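Local coordinates for protein L-methionine gamma-lyase (Fusobacterium nucleatum subsp. nucleatum, PDB 6LXU) that belongs to the Cys/Met metabolism family of PLP-dependent enzymes and carries its pyridoxal phosphate cofactor covalently bound to the chain, at residues 186-191 with 196-201; 215-220 with 264-269; 278-283 with 386-391. All coordinates share one frame; numbering follows the deposited sequence. Where two conformers were deposited one is given.

The three contacts follow one another along the chain and illustrate how a PLP-dependent subunit is tied together from its cofactor region outward. Interaction 1 lies at the end of strand 183-187 in the seven-stranded mixed sheet, across the short helix 192-195. Interaction 2 joins the loop between strands 205-209 and 223-227 to the start of helix 263-282, and interaction 3 packs the far end of that helix against helix 384-396. The centres of interactions 1 and 2 are about 17 Å apart, those of 2 and 3 about 21 Å. No contact touches another; interactions 2 and 3 share helix 263-282, which runs from the loop near the cofactor-bearing residue to the partly buried C-terminal region.

Interaction 1 (186-191 with 196-201); sequences VDNTFA and QKPLKL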
# COMPACT_ATOMS: atom_id res chain seq x y z
N VAL A 186 -29.19 -4.10 13.25
CA VAL A 186 -28.47 -3.56 14.40
C VAL A 186 -27.08 -3.09 13.99
O VAL A 186 -26.32 -3.84 13.38
CB VAL A 186 -28.35 -4.61 15.52
CG1 VAL A 186 -27.46 -4.11 16.66
CG2 VAL A 186 -29.72 -4.94 16.04
N ASP A 187 -26.77 -1.87 14.40
CA ASP A 187 -25.41 -1.33 14.30
C ASP A 187 -24.65 -1.76 15.54
O ASP A 187 -24.87 -1.25 16.63
CB ASP A 187 -25.49 0.19 14.15
CG ASP A 187 -24.14 0.87 14.02
OD1 ASP A 187 -23.12 0.23 14.36
OD2 ASP A 187 -24.12 2.05 13.59
N ASN A 188 -23.77 -2.76 15.35
CA ASN A 188 -23.02 -3.40 16.43
C ASN A 188 -21.59 -2.86 16.55
O ASN A 188 -20.72 -3.53 17.11
CB ASN A 188 -23.00 -4.92 16.19
CG ASN A 188 -22.67 -5.74 17.44
OD1 ASN A 188 -23.08 -5.38 18.54
ND2 ASN A 188 -21.94 -6.84 17.25
N THR A 189 -21.36 -1.64 16.06
CA THR A 189 -20.02 -1.04 16.03
C THR A 189 -19.37 -0.96 17.41
O THR A 189 -18.25 -1.41 17.60
CB THR A 189 -20.08 0.36 15.41
OG1 THR A 189 -20.50 0.27 14.04
CG2 THR A 189 -18.72 1.04 15.43
N PHE A 190 -20.07 -0.35 18.37
CA PHE A 190 -19.46 -0.09 19.68
C PHE A 190 -19.16 -1.37 20.44
O PHE A 190 -18.12 -1.50 21.08
CB PHE A 190 -20.40 0.75 20.56
CG PHE A 190 -20.35 2.24 20.34
CD1 PHE A 190 -19.89 2.83 19.15
CD2 PHE A 190 -20.77 3.07 21.36
CE1 PHE A 190 -19.88 4.21 18.99
CE2 PHE A 190 -20.76 4.45 21.21
CZ PHE A 190 -20.31 5.02 20.03
N ALA A 191 -20.10 -2.32 20.40
CA ALA A 191 -19.96 -3.53 21.19
C ALA A 191 -18.98 -4.51 20.55
O ALA A 191 -18.18 -5.13 21.26
CB ALA A 191 -21.31 -4.20 21.38
N GLN A 196 -20.99 -8.72 21.81
CA GLN A 196 -22.41 -8.84 21.51
C GLN A 196 -22.56 -9.44 20.13
O GLN A 196 -21.85 -9.01 19.21
CB GLN A 196 -22.99 -7.43 21.55
CG GLN A 196 -24.48 -7.27 21.40
CD GLN A 196 -24.90 -5.85 21.74
OE1 GLN A 196 -25.35 -5.58 22.86
NE2 GLN A 196 -24.73 -4.93 20.80
N LYS A 197 -23.45 -10.42 19.98
CA LYS A 197 -23.69 -11.09 18.70
C LYS A 197 -25.19 -11.03 18.40
O LYS A 197 -25.95 -11.96 18.74
CB LYS A 197 -23.15 -12.52 18.70
CG LYS A 197 -21.64 -12.59 18.90
CD LYS A 197 -21.08 -13.96 18.55
CE LYS A 197 -19.64 -14.12 18.99
NZ LYS A 197 -18.97 -15.27 18.33
N PRO A 198 -25.64 -9.92 17.81
CA PRO A 198 -27.07 -9.71 17.66
C PRO A 198 -27.81 -10.81 16.89
O PRO A 198 -29.00 -11.06 17.19
CB PRO A 198 -27.15 -8.36 16.93
CG PRO A 198 -25.90 -7.65 17.34
CD PRO A 198 -24.87 -8.73 17.40
N LEU A 199 -27.16 -11.46 15.94
CA LEU A 199 -27.85 -12.50 15.18
C LEU A 199 -28.29 -13.65 16.08
O LEU A 199 -29.33 -14.27 15.83
CB LEU A 199 -26.97 -13.03 14.05
CG LEU A 199 -26.53 -11.98 13.01
CD1 LEU A 199 -25.63 -12.62 11.98
CD2 LEU A 199 -27.71 -11.29 12.33
N LYS A 200 -27.55 -13.90 17.15
CA LYS A 200 -27.91 -14.96 18.10
C LYS A 200 -29.12 -14.59 18.95
O LYS A 200 -29.69 -15.47 19.63
CB LYS A 200 -26.71 -15.32 18.97
CG LYS A 200 -25.51 -15.77 18.15
CD LYS A 200 -24.36 -16.26 19.00
CE LYS A 200 -24.61 -17.65 19.55
NZ LYS A 200 -23.37 -18.23 20.14
N LEU A 201 -29.53 -13.32 18.91
CA LEU A 201 -30.68 -12.81 19.66
C LEU A 201 -31.91 -12.63 18.78
O LEU A 201 -32.92 -12.10 19.25
CB LEU A 201 -30.30 -11.48 20.33
CG LEU A 201 -29.05 -11.57 21.22
CD1 LEU A 201 -28.72 -10.20 21.77
CD2 LEU A 201 -29.20 -12.57 22.35
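Val-186, next to last in strand 183-187, meets the ring of Pro-198 through CG1, which lies 3.9 Å from Pro-198 CG; Leu-169 of helix 169-176 touches both side chains. Asp-187 turns the other way. Its OD1 accepts from Thr-189 N, an Asx turn, and also from Thr-189 OG1 on its syn side, while OD2 stands close to N1 of the modified residue LLP at position 212. Asn-188 points toward 196-201, and with CG anti to its own N (chi1 -161°) its amide reaches Gln-196 by both ends. Gln-196 NE2 gives a 2.8 Å bond to Asn-188 OD1, arriving almost in line with the C=O, and the two amide planes are only 24° apart. In return Asn-188 ND2 donates to the backbone Gln-196 O at 2.9 Å, approaching from above the carbonyl plane. The CG and CD atoms of Pro-198 lie over one face of the Asn-188 amide, with Pro-198 CD 3.5 Å from Asn-188 ND2. Past the bend, Ala-191 CB rests 3.5 Å from Gln-196 NE2. Residue 196 thus holds the Asn-188 amide at both ends, donating from its side chain and accepting on its main chain, which fixes the rotation of Asn-188. With Asn-188 ND2 also bonded to Glu-78 and Gln-196 NE2 to Thr-158 O, these buried polar atoms are satisfied right beside the aspartate that lies near the cofactor.

Interaction 2 (215-220 with 264-269); sequences NGHGDV and EIRMER
Arg-266 reaches Gly-216 by two torsional choices: CG stands beside the backbone N (chi1 -72°), and the chain, extended at chi2, bends at chi3 (-66°), turning one face of the guanidinium toward the 215-220 loop. Gly-216 CA comes to 3.4 Å from Arg-266 NH1 over that face. Asn-215 O lies above the same plane, offset toward its rim, 3.8 Å from Arg-266 NH2, and makes no bond to it. The carbonyl is already engaged by His-217 ND1, which donates to Asn-215 O at 2.8 Å along an almost straight path lying in the ring plane. This bond fixes the rotation of the imidazole and places its CE1 3.8 Å from Arg-266 NE, with ring and guanidinium planes inclined by 66°. A water bridges the two segments, donating to Gly-216 O at 3.1 Å and accepting from Arg-266 NH1 at 2.8 Å. The direct bonds of the guanidinium run to neighbouring parts of the chain: NH1 to Tyr-213 O, just before the turn, NH2 to Gly-259 O, near the end of helix 250-260, and NE to Thr-262 OG1. Farther along the loop, Asn-215 ND2 holds Asp-219 OD1 at 2.9 Å, while Asp-219 OD2 forms a salt bridge with Arg-258 of a second subunit. The turn on which the arginine face packs therefore belongs to a subunit interface, in a loop that closely follows the cofactor-bearing residue 212 of this PLP-dependent fold.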
# COMPACT_ATOMS: atom_id res chain seq x y z
N ASN A 215 -11.11 -2.81 12.47
CA ASN A 215 -9.80 -2.47 11.94
C ASN A 215 -8.84 -2.10 13.08
O ASN A 215 -7.71 -2.59 13.15
CB ASN A 215 -9.89 -1.33 10.95
CG ASN A 215 -8.53 -1.00 10.38
OD1 ASN A 215 -7.91 -1.85 9.75
ND2 ASN A 215 -8.04 0.20 10.64
N GLY A 216 -9.28 -1.18 13.94
CA GLY A 216 -8.61 -0.86 15.18
C GLY A 216 -7.45 0.09 15.14
O GLY A 216 -6.96 0.50 16.18
N HIS A 217 -6.96 0.43 13.93
CA HIS A 217 -5.70 1.13 13.79
C HIS A 217 -5.85 2.51 13.15
O HIS A 217 -4.87 3.14 12.77
CB HIS A 217 -4.70 0.25 13.02
CG HIS A 217 -4.27 -0.96 13.79
ND1 HIS A 217 -5.08 -2.06 13.99
CD2 HIS A 217 -3.10 -1.23 14.43
CE1 HIS A 217 -4.42 -2.95 14.72
NE2 HIS A 217 -3.22 -2.48 15.00
N GLY A 218 -7.08 3.02 13.08
CA GLY A 218 -7.28 4.44 12.75
C GLY A 218 -6.76 4.84 11.38
O GLY A 218 -6.40 6.00 11.18
N ASP A 219 -6.75 3.90 10.43
CA ASP A 219 -6.14 4.13 9.13
C ASP A 219 -7.01 3.69 7.96
O ASP A 219 -6.58 3.79 6.80
CB ASP A 219 -4.71 3.58 9.08
CG ASP A 219 -4.59 2.10 9.39
OD1 ASP A 219 -5.63 1.41 9.53
OD2 ASP A 219 -3.43 1.64 9.52
N VAL A 220 -8.24 3.26 8.24
CA VAL A 220 -9.16 2.76 7.22
C VAL A 220 -10.56 3.28 7.52
O VAL A 220 -10.99 3.29 8.68
CB VAL A 220 -9.19 1.20 7.25
CG1 VAL A 220 -10.27 0.63 6.36
CG2 VAL A 220 -7.85 0.60 6.85
N GLU A 264 -8.92 -9.94 19.24
CA GLU A 264 -9.25 -10.45 20.57
C GLU A 264 -8.46 -9.74 21.66
O GLU A 264 -9.02 -9.28 22.66
CB GLU A 264 -8.99 -11.95 20.67
CG GLU A 264 -9.31 -12.54 22.04
CD GLU A 264 -8.91 -13.98 22.19
OE1 GLU A 264 -7.77 -14.34 21.85
OE2 GLU A 264 -9.75 -14.76 22.70
N ILE A 265 -7.14 -9.67 21.49
CA ILE A 265 -6.30 -9.08 22.52
C ILE A 265 -6.50 -7.57 22.61
O ILE A 265 -6.37 -7.01 23.70
CB ILE A 265 -4.80 -9.46 22.40
CG1 ILE A 265 -4.23 -9.19 21.00
CG2 ILE A 265 -4.63 -10.92 22.81
CD1 ILE A 265 -2.71 -9.27 20.94
N ARG A 266 -6.78 -6.91 21.49
CA ARG A 266 -7.09 -5.48 21.55
C ARG A 266 -8.36 -5.26 22.35
O ARG A 266 -8.39 -4.43 23.26
CB ARG A 266 -7.23 -4.87 20.15
CG ARG A 266 -5.91 -4.74 19.41
CD ARG A 266 -6.01 -4.00 18.08
NE ARG A 266 -6.79 -4.70 17.06
CZ ARG A 266 -8.06 -4.44 16.73
NH1 ARG A 266 -8.76 -3.48 17.36
NH2 ARG A 266 -8.66 -5.15 15.78
N MET A 267 -9.43 -5.97 22.03
CA MET A 267 -10.68 -5.76 22.76
C MET A 267 -10.53 -6.06 24.25
O MET A 267 -11.09 -5.35 25.09
CB MET A 267 -11.83 -6.57 22.16
CG MET A 267 -12.21 -6.17 20.74
SD MET A 267 -12.39 -4.40 20.44
CE MET A 267 -13.70 -4.01 21.59
N GLU A 268 -9.78 -7.11 24.58
CA GLU A 268 -9.54 -7.44 25.98
C GLU A 268 -8.85 -6.29 26.71
O GLU A 268 -9.27 -5.92 27.81
CB GLU A 268 -8.74 -8.74 26.11
CG GLU A 268 -9.61 -9.95 25.85
CD GLU A 268 -8.90 -11.26 25.88
OE1 GLU A 268 -7.66 -11.27 25.98
OE2 GLU A 268 -9.62 -12.29 25.80
N ARG A 269 -7.83 -5.72 26.10
CA ARG A 269 -7.10 -4.62 26.74
C ARG A 269 -7.92 -3.33 26.75
O ARG A 269 -7.90 -2.60 27.74
CB ARG A 269 -5.75 -4.42 26.05
CG ARG A 269 -4.88 -3.32 26.64
CD ARG A 269 -4.63 -3.47 28.13
NE ARG A 269 -4.12 -4.78 28.50
CZ ARG A 269 -2.83 -5.09 28.68
NH1 ARG A 269 -1.90 -4.17 28.52
NH2 ARG A 269 -2.49 -6.32 29.03
O HOH W 1 -7.72 -1.19 18.64

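Interaction 3 (278-283 with 386-391); sequences VDFLNK and DIIADL
Phe-280, Ile-388 and Leu-391 carry this contact between two helices, and the phenyl ring is its centre. Ile-388 lays its CG2 methyl over one face, 3.8 Å from the ring centroid and only 11° from the normal, a well-formed CH-pi interaction. The methyl is shifted slightly to the CD1 and CE1 side of the ring: Ile-388 CG2 is 3.8 Å from Phe-280 CD1, whereas Phe-280 CD2 lies 4.2 Å from the same methyl. Phe-280 CG is anti to the backbone N (chi1 166°), which swings the ring out from helix 263-282 toward the neighbouring helix, and Ile-388 has CG2 in the corresponding position, and the two side chains run past each other in opposite directions. The other branch of the isoleucine follows the stem of its partner, with Ile-388 CD1 4.1 Å from Phe-280 CB.

Leu-391, one turn further along helix 384-396, comes at the ring obliquely and touches it with its CB, 4.1 Å from Phe-280 CE2. The arrangement is helix-on-helix packing in the C-terminal part of the PLP-dependent fold, where helix 263-282 also lies against the five-stranded sheet: Val-278 and Leu-281 pack on Ile-315 of strand 314-319. Ile-388 has further neighbours on the same helix as Phe-280, namely Thr-276 and Ile-277.

Other residues complete the surroundings of the phenyl ring. The ring of His-284 meets it with the two planes at about 70°, and helix 384-396 adds Glu-392 and Leu-395, both of which Phe-280 touches beyond Leu-391.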
# COMPACT_ATOMS: atom_id res chain seq x y z
N VAL A 278 -13.16 3.83 34.35
CA VAL A 278 -14.51 4.10 34.87
C VAL A 278 -14.48 4.26 36.39
O VAL A 278 -15.07 5.21 36.94
CB VAL A 278 -15.51 3.01 34.46
CG1 VAL A 278 -16.84 3.12 35.22
CG2 VAL A 278 -15.77 3.07 32.97
N ASP A 279 -13.80 3.35 37.08
CA ASP A 279 -13.72 3.44 38.54
C ASP A 279 -13.05 4.75 38.97
O ASP A 279 -13.55 5.42 39.90
CB ASP A 279 -12.98 2.24 39.11
CG ASP A 279 -13.20 2.09 40.61
OD1 ASP A 279 -14.36 1.92 41.02
OD2 ASP A 279 -12.23 2.19 41.36
N PHE A 280 -11.96 5.11 38.31
CA PHE A 280 -11.27 6.37 38.58
C PHE A 280 -12.19 7.58 38.37
O PHE A 280 -12.30 8.46 39.24
CB PHE A 280 -10.02 6.47 37.70
CG PHE A 280 -9.42 7.84 37.65
CD1 PHE A 280 -8.67 8.31 38.72
CD2 PHE A 280 -9.60 8.66 36.55
CE1 PHE A 280 -8.11 9.58 38.68
CE2 PHE A 280 -9.05 9.93 36.51
CZ PHE A 280 -8.30 10.38 37.58
N LEU A 281 -12.84 7.64 37.23
CA LEU A 281 -13.71 8.79 36.92
C LEU A 281 -14.92 8.84 37.84
O LEU A 281 -15.30 9.93 38.30
CB LEU A 281 -14.18 8.75 35.47
CG LEU A 281 -13.11 8.95 34.40
CD1 LEU A 281 -13.66 8.60 33.03
CD2 LEU A 281 -12.57 10.37 34.42
N ASN A 282 -15.52 7.70 38.10
CA ASN A 282 -16.75 7.68 38.91
C ASN A 282 -16.50 8.08 40.36
O ASN A 282 -17.45 8.53 41.02
CB ASN A 282 -17.41 6.32 38.85
CG ASN A 282 -18.91 6.38 39.09
OD1 ASN A 282 -19.58 7.31 38.67
ND2 ASN A 282 -19.44 5.33 39.72
N LYS A 283 -15.27 7.92 40.85
CA LYS A 283 -14.88 8.35 42.20
C LYS A 283 -14.23 9.73 42.22
O LYS A 283 -13.85 10.21 43.29
CB LYS A 283 -13.93 7.32 42.81
CG LYS A 283 -14.58 5.97 43.07
CD LYS A 283 -13.58 4.92 43.51
CE LYS A 283 -14.28 3.63 43.91
NZ LYS A 283 -13.32 2.50 44.11
N ASP A 386 -0.80 5.40 32.65
CA ASP A 386 -0.46 6.59 31.89
C ASP A 386 -1.71 7.35 31.43
O ASP A 386 -1.72 8.58 31.42
CB ASP A 386 0.41 6.21 30.69
CG ASP A 386 1.72 5.56 31.08
OD1 ASP A 386 2.27 5.91 32.16
OD2 ASP A 386 2.21 4.69 30.33
N ILE A 387 -2.75 6.62 31.04
CA ILE A 387 -3.99 7.27 30.65
C ILE A 387 -4.58 8.00 31.87
O ILE A 387 -4.97 9.16 31.76
CB ILE A 387 -5.02 6.28 30.07
CG1 ILE A 387 -4.46 5.51 28.86
CG2 ILE A 387 -6.29 7.02 29.67
CD1 ILE A 387 -5.33 4.33 28.45
N ILE A 388 -4.63 7.31 33.00
CA ILE A 388 -5.14 7.90 34.23
C ILE A 388 -4.29 9.09 34.69
O ILE A 388 -4.85 10.11 35.09
CB ILE A 388 -5.34 6.84 35.33
CG1 ILE A 388 -6.53 5.95 34.93
CG2 ILE A 388 -5.61 7.50 36.69
CD1 ILE A 388 -6.79 4.75 35.82
N ALA A 389 -2.97 8.99 34.61
CA ALA A 389 -2.13 10.12 34.99
C ALA A 389 -2.42 11.34 34.13
O ALA A 389 -2.45 12.48 34.63
CB ALA A 389 -0.66 9.74 34.92
N ASP A 390 -2.66 11.13 32.84
CA ASP A 390 -2.98 12.22 31.95
C ASP A 390 -4.32 12.86 32.32
O ASP A 390 -4.42 14.07 32.43
CB ASP A 390 -2.98 11.74 30.49
CG ASP A 390 -3.07 12.85 29.48
OD1 ASP A 390 -2.43 13.92 29.70
OD2 ASP A 390 -3.72 12.65 28.42
N LEU A 391 -5.35 12.04 32.48
CA LEU A 391 -6.65 12.57 32.91
C LEU A 391 -6.56 13.28 34.26
O LEU A 391 -7.15 14.35 34.43
CB LEU A 391 -7.68 11.45 32.98
CG LEU A 391 -8.05 10.79 31.65
CD1 LEU A 391 -8.84 9.51 31.89
CD2 LEU A 391 -8.83 11.74 30.76